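Local coordinates for protein phosphoserine aminotransferase (PDB 1W23) that catalyses the reversible, pyridoxal 5'-phosphate-dependent transamination between phosphoserine and 2-oxoglutarate that yields 3-phosphohydroxypyruvate and glutamate, in serine biosynthesis, at residues Asn95-Gly100 / Ile118-Lys123; Ser101-Ala106 / His146-Asn151. All coordinates share one frame; numbering follows the deposited sequence. Where two conformers were deposited one is given.

Contact 1. Residues Asn95-Gly100 / Ile118-Lys123; sequences NYVLTG and IAASTK
The carboxamide of Asn95 meets the methyl group of Ala119, which stands obliquely off one side of the amide plane. Ala119 CB is 3.3 Å from Asn95 OD1 and farther from the carbon and nitrogen. With CG anti to the backbone N (chi1 -160°), the amide swings across to strand 115-121; there OD1 is bonded to His117 ND1, and ND2 to Asp142 and Gln137, so both polar ends of this buried group are satisfied. The other flat group, the Tyr96 ring, leads away from Ile118-Lys123 toward Ala106, Leu107 and Ala110; it meets the His146 ring with the planes about 35° apart, and its hydroxyl bonds to Tyr144.

Three backbone hydrogen bonds define the parallel pairing. Ala119 N reaches Tyr96 O at 2.8 Å, and Leu98 N meets Ala120 O at 2.9 Å. Thr122 N closes the series on Leu98 O at 3.2 Å. Tyr96 pairs with Ile118 and Leu98 with Ser121, so two steps on one strand face three on the other; the extra residue and the helical backbone angles of Ala119 are consistent with a beta bulge.

On the Tyr96 face of the sheet, the side chains of Leu98 and Ile118 cross at about a right angle, and Leu98 CD1 touches Ile118 CD1 at 3.7 Å. Beyond them Ser121 OG, anti to its own N (chi1 178°), lies 3.7 Å from Leu98 CB and accepts from Lys123 N at 3.1 Å, forming an ST turn.

Strand 93-98 lies between strands 142-148 and 115-121, the latter outermost within this chain. Helix 101-111 makes the beta-alpha-beta crossover between the paired strands and packs on Tyr96 and Leu98, while Val97 on the other face meets Leu145, Ile147 and Tyr158.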
loop_
_atom_site.group_PDB
_atom_site.type_symbol
_atom_site.label_atom_id
_atom_site.label_comp_id
_atom_site.label_asym_id
_atom_site.label_seq_id
_atom_site.Cartn_x
_atom_site.Cartn_y
_atom_site.Cartn_z
ATOM N N ASN A 95 7.711 26.057 -5.076
ATOM C CA ASN A 95 6.715 27.130 -5.142
ATOM C C ASN A 95 5.315 26.528 -5.183
ATOM O O ASN A 95 5.072 25.652 -6.023
ATOM C CB ASN A 95 6.989 27.990 -6.391
ATOM C CG ASN A 95 6.369 29.367 -6.322
ATOM O OD1 ASN A 95 5.722 29.717 -5.318
ATOM N ND2 ASN A 95 6.582 30.187 -7.376
ATOM N N TYR A 96 4.437 26.933 -4.287
ATOM C CA TYR A 96 3.115 26.309 -4.068
ATOM C C TYR A 96 2.017 27.323 -4.266
ATOM O O TYR A 96 2.096 28.463 -3.806
ATOM C CB TYR A 96 3.024 25.768 -2.578
ATOM C CG TYR A 96 3.821 24.456 -2.496
ATOM C CD1 TYR A 96 5.210 24.506 -2.435
ATOM C CD2 TYR A 96 3.226 23.207 -2.533
ATOM C CE1 TYR A 96 5.967 23.356 -2.375
ATOM C CE2 TYR A 96 3.977 22.014 -2.511
ATOM C CZ TYR A 96 5.337 22.093 -2.421
ATOM O OH TYR A 96 6.132 20.969 -2.448
ATOM N N VAL A 97 0.914 26.879 -4.879
ATOM C CA VAL A 97 -0.325 27.621 -4.933
ATOM C C VAL A 97 -1.245 27.016 -3.880
ATOM O O VAL A 97 -1.577 25.815 -3.941
ATOM C CB VAL A 97 -0.992 27.611 -6.308
ATOM C CG1 VAL A 97 -2.290 28.435 -6.321
ATOM C CG2 VAL A 97 -0.058 28.108 -7.401
ATOM N N LEU A 98 -1.660 27.811 -2.896
ATOM C CA LEU A 98 -2.491 27.321 -1.821
ATOM C C LEU A 98 -3.985 27.524 -2.118
ATOM O O LEU A 98 -4.443 28.674 -2.195
ATOM C CB LEU A 98 -2.170 27.997 -0.502
ATOM C CG LEU A 98 -0.710 27.792 0.009
ATOM C CD1 LEU A 98 -0.522 28.485 1.360
ATOM C CD2 LEU A 98 -0.363 26.309 0.107
ATOM N N THR A 99 -4.721 26.413 -2.305
ATOM C CA THR A 99 -6.142 26.467 -2.557
ATOM C C THR A 99 -6.940 25.610 -1.595
ATOM O O THR A 99 -8.160 25.470 -1.740
ATOM C CB THR A 99 -6.500 26.138 -4.011
ATOM O OG1 THR A 99 -5.777 24.946 -4.450
ATOM C CG2 THR A 99 -6.095 27.258 -4.964
ATOM N N GLY A 100 -6.313 25.033 -0.569
ATOM C CA GLY A 100 -7.006 24.333 0.491
ATOM C C GLY A 100 -6.038 23.713 1.456
ATOM O O GLY A 100 -4.833 23.996 1.451
ATOM N N ILE A 118 5.093 30.820 -1.652
ATOM C CA ILE A 118 3.656 30.785 -1.924
ATOM C C ILE A 118 3.413 31.684 -3.116
ATOM O O ILE A 118 3.453 32.919 -3.061
ATOM C CB ILE A 118 2.833 31.216 -0.701
ATOM C CG1 ILE A 118 3.048 30.192 0.439
ATOM C CG2 ILE A 118 1.341 31.271 -1.036
ATOM C CD1 ILE A 118 2.489 30.645 1.760
ATOM N N ALA A 119 3.151 31.054 -4.267
ATOM C CA ALA A 119 2.949 31.782 -5.506
ATOM C C ALA A 119 1.632 32.569 -5.475
ATOM O O ALA A 119 1.529 33.651 -6.077
ATOM C CB ALA A 119 2.922 30.833 -6.680
ATOM N N ALA A 120 0.616 32.003 -4.840
ATOM C CA ALA A 120 -0.716 32.611 -4.766
ATOM C C ALA A 120 -1.484 31.786 -3.717
ATOM O O ALA A 120 -1.139 30.619 -3.440
ATOM C CB ALA A 120 -1.409 32.632 -6.080
ATOM N N SER A 121 -2.532 32.400 -3.143
ATOM C CA SER A 121 -3.249 31.789 -2.065
ATOM C C SER A 121 -4.614 32.427 -1.884
ATOM O O SER A 121 -4.727 33.648 -2.005
ATOM C CB SER A 121 -2.490 31.969 -0.750
ATOM O OG SER A 121 -3.213 31.408 0.321
ATOM N N THR A 122 -5.602 31.615 -1.574
ATOM C CA THR A 122 -6.904 32.126 -1.145
ATOM C C THR A 122 -7.238 31.784 0.312
ATOM O O THR A 122 -8.385 31.817 0.744
ATOM C CB THR A 122 -8.036 31.693 -2.127
ATOM O OG1 THR A 122 -7.997 30.276 -2.269
ATOM C CG2 THR A 122 -7.854 32.343 -3.504
ATOM N N LYS A 123 -6.165 31.520 1.102
ATOM C CA LYS A 123 -6.310 31.184 2.478
ATOM C C LYS A 123 -7.049 32.240 3.312
ATOM O O LYS A 123 -7.872 31.920 4.187
ATOM C CB LYS A 123 -4.915 30.933 3.083
ATOM C CG LYS A 123 -4.887 30.447 4.525
ATOM C CD LYS A 123 -3.448 30.249 5.015
ATOM C CE LYS A 123 -3.451 29.919 6.495
ATOM N NZ LYS A 123 -4.154 28.642 6.789
#

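Contact 2. Residues Ser101-Ala106 / His146-Asn151. With PLP (pyridoxal-5'-phosphate), chain J.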
loop_
_atom_site.group_PDB
_atom_site.type_symbol
_atom_site.label_atom_id
_atom_site.label_comp_id
_atom_site.label_asym_id
_atom_site.label_seq_id
_atom_site.Cartn_x
_atom_site.Cartn_y
_atom_site.Cartn_z
ATOM N N SER A 101 -6.555 22.861 2.320
ATOM C CA SER A 101 -5.779 22.197 3.344
ATOM C C SER A 101 -4.778 21.220 2.745
ATOM O O SER A 101 -3.630 21.113 3.212
ATOM C CB SER A 101 -6.780 21.439 4.332
ATOM O OG SER A 101 -6.033 20.542 5.144
ATOM N N TRP A 102 -5.179 20.463 1.706
ATOM C CA TRP A 102 -4.232 19.558 1.071
ATOM C C TRP A 102 -3.077 20.317 0.455
ATOM O O TRP A 102 -1.931 19.806 0.470
ATOM C CB TRP A 102 -4.945 18.635 0.043
ATOM C CG TRP A 102 -5.863 17.662 0.779
ATOM C CD1 TRP A 102 -7.216 17.577 0.698
ATOM C CD2 TRP A 102 -5.451 16.677 1.733
ATOM N NE1 TRP A 102 -7.669 16.592 1.516
ATOM C CE2 TRP A 102 -6.617 16.014 2.169
ATOM C CE3 TRP A 102 -4.216 16.251 2.254
ATOM C CZ2 TRP A 102 -6.566 14.987 3.101
ATOM C CZ3 TRP A 102 -4.167 15.233 3.177
ATOM C CH2 TRP A 102 -5.352 14.618 3.581
ATOM N N SER A 103 -3.289 21.520 -0.077
ATOM C CA SER A 103 -2.163 22.319 -0.559
ATOM C C SER A 103 -1.187 22.646 0.589
ATOM O O SER A 103 0.028 22.593 0.440
ATOM C CB SER A 103 -2.625 23.643 -1.146
ATOM O OG SER A 103 -3.621 23.518 -2.161
ATOM N N GLU A 104 -1.766 23.031 1.752
ATOM C CA GLU A 104 -0.968 23.360 2.923
ATOM C C GLU A 104 -0.121 22.155 3.367
ATOM O O GLU A 104 1.055 22.317 3.724
ATOM C CB GLU A 104 -1.836 23.811 4.076
ATOM C CG GLU A 104 -2.543 25.106 3.825
ATOM C CD GLU A 104 -3.478 25.565 4.929
ATOM O OE1 GLU A 104 -4.001 26.686 4.870
ATOM O OE2 GLU A 104 -3.692 24.794 5.904
ATOM N N LYS A 105 -0.695 20.956 3.350
ATOM C CA LYS A 105 0.045 19.774 3.795
ATOM C C LYS A 105 1.197 19.501 2.857
ATOM O O LYS A 105 2.292 19.054 3.283
ATOM C CB LYS A 105 -0.922 18.602 3.947
ATOM C CG LYS A 105 -1.690 18.561 5.272
ATOM C CD LYS A 105 -2.945 17.695 5.175
ATOM C CE LYS A 105 -2.882 16.420 5.974
ATOM N NZ LYS A 105 -2.978 16.675 7.439
ATOM N N ALA A 106 1.029 19.726 1.548
ATOM C CA ALA A 106 2.107 19.545 0.589
ATOM C C ALA A 106 3.242 20.544 0.855
ATOM O O ALA A 106 4.426 20.201 0.893
ATOM C CB ALA A 106 1.599 19.618 -0.853
ATOM N N HIS A 146 3.710 23.874 -7.697
ATOM C CA HIS A 146 2.787 22.811 -7.260
ATOM C C HIS A 146 1.410 23.368 -7.042
ATOM O O HIS A 146 1.247 24.388 -6.354
ATOM C CB HIS A 146 3.338 22.184 -5.966
ATOM C CG HIS A 146 2.494 21.049 -5.448
ATOM N ND1 HIS A 146 1.273 21.234 -4.764
ATOM C CD2 HIS A 146 2.726 19.716 -5.460
ATOM C CE1 HIS A 146 0.822 20.016 -4.406
ATOM N NE2 HIS A 146 1.682 19.084 -4.842
ATOM N N ILE A 147 0.401 22.675 -7.602
ATOM C CA ILE A 147 -1.003 23.006 -7.427
ATOM C C ILE A 147 -1.746 21.774 -6.934
ATOM O O ILE A 147 -1.285 20.634 -7.054
ATOM C CB ILE A 147 -1.632 23.515 -8.739
ATOM C CG1 ILE A 147 -1.740 22.439 -9.817
ATOM C CG2 ILE A 147 -0.886 24.758 -9.248
ATOM C CD1 ILE A 147 -2.502 22.861 -11.050
ATOM N N THR A 148 -2.972 22.027 -6.427
ATOM C CA THR A 148 -3.899 20.992 -6.007
ATOM C C THR A 148 -5.141 21.172 -6.887
ATOM O O THR A 148 -5.846 22.203 -6.763
ATOM C CB THR A 148 -4.271 21.130 -4.534
ATOM O OG1 THR A 148 -3.071 21.303 -3.754
ATOM C CG2 THR A 148 -5.083 19.942 -4.072
ATOM N N SER A 149 -5.370 20.279 -7.846
ATOM C CA SER A 149 -6.423 20.549 -8.855
ATOM C C SER A 149 -7.819 20.617 -8.292
ATOM O O SER A 149 -8.623 21.447 -8.711
ATOM C CB SER A 149 -6.338 19.467 -9.954
ATOM O OG SER A 149 -6.432 18.185 -9.383
ATOM N N ASN A 150 -8.114 19.766 -7.308
ATOM C CA ASN A 150 -9.409 19.692 -6.660
ATOM C C ASN A 150 -9.136 19.686 -5.147
ATOM O O ASN A 150 -8.427 18.814 -4.618
ATOM C CB ASN A 150 -10.201 18.461 -7.147
ATOM C CG ASN A 150 -11.639 18.493 -6.619
ATOM O OD1 ASN A 150 -12.475 19.209 -7.225
ATOM N ND2 ASN A 150 -11.880 17.784 -5.528
ATOM N N ASN A 151 -9.668 20.700 -4.496
ATOM C CA ASN A 151 -9.427 20.934 -3.077
ATOM C C ASN A 151 -10.540 20.253 -2.295
ATOM O O ASN A 151 -11.630 20.794 -2.060
ATOM C CB ASN A 151 -9.373 22.431 -2.797
ATOM C CG ASN A 151 -8.304 23.038 -3.699
ATOM O OD1 ASN A 151 -7.115 22.879 -3.423
ATOM N ND2 ASN A 151 -8.717 23.712 -4.750
HETATM N N1 PLP J . -4.480 15.200 -1.538
HETATM C C2 PLP J . -5.840 15.308 -1.775
HETATM C C2A PLP J . -6.268 16.353 -2.737
HETATM C C3 PLP J . -6.721 14.452 -1.133
HETATM O O3 PLP J . -8.009 14.539 -1.377
HETATM C C4 PLP J . -6.217 13.469 -0.204
HETATM C C4A PLP J . -7.171 12.515 0.421
HETATM C C5 PLP J . -4.829 13.387 -0.005
HETATM C C6 PLP J . -3.996 14.277 -0.664
HETATM C C5A PLP J . -4.205 12.421 0.959
HETATM O O4P PLP J . -4.146 11.092 0.321
HETATM P P PLP J . -3.583 9.825 1.184
HETATM O O1P PLP J . -4.512 9.652 2.346
HETATM O O2P PLP J . -2.171 10.183 1.622
HETATM O O3P PLP J . -3.607 8.723 0.136
HETATM O O HOH W 1 -1.973 19.119 -2.474
HETATM O O HOH W 2 -6.005 21.692 -1.061
#
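The pyridoxal 5'-phosphate pocket is bordered here by Trp102, whose CB also touches Thr148 CG2 at 4.3 Å. The indole lies flat over the cofactor: all nine ring atoms touch the ligand, with Trp102 CG 3.5 Å from PLP C2, and C4 stands over the indole centre. Its CG is anti to the carbonyl carbon (chi1 -68°), a torsion that carries the ring off the helix start across the pyridine.

Beyond the root of the Trp102 side chain, Ser103 OG and Thr148 OG1 share a hydrogen bond of 2.8 Å, and Ser103 OG also accepts from Thr99 N. In this fold type I domain, helix 101-111 packs on the central sheet, and its 101-106 part runs at 150° to strand 146-148, with axes 8.2 Å apart.

Two waters fill in the polar contacts. One accepts from Ser103 N at 2.9 Å and donates to Asn151 OD1, which Thr99 also holds. The other bonds to Thr148 OG1 at 2.8 Å and only weakly to Trp102 O, and lies in plane at the edge of the His146 ring. That imidazole meets Ala106 CB obliquely, 3.7 Å from CE1, while its NE2 is hydrogen-bonded to Tyr191 OH.

In the fold
Helix 101-111 begins directly after strand 93-98 and leads on to strand 115-121, so the first segment of contact 2 lies in the chain between the two segments of contact 1. Strands 93-98 and 142-148 are neighbours in one sheet, and the contact centres are about 8 Å apart. Among the pairs that tie them are Thr99 OG1 and Asn151 OD1 at 2.7 Å, a probable hydrogen bond; the salt bridge from Lys123 NZ to Glu104 OE1, also 2.7 Å; and packing of Tyr96 CE2 on His146 CG at 3.4 Å. Contact 2 touches the cofactor, whereas contact 1 lies farther from it, the Thr99 side chain being about 9 Å from PLP.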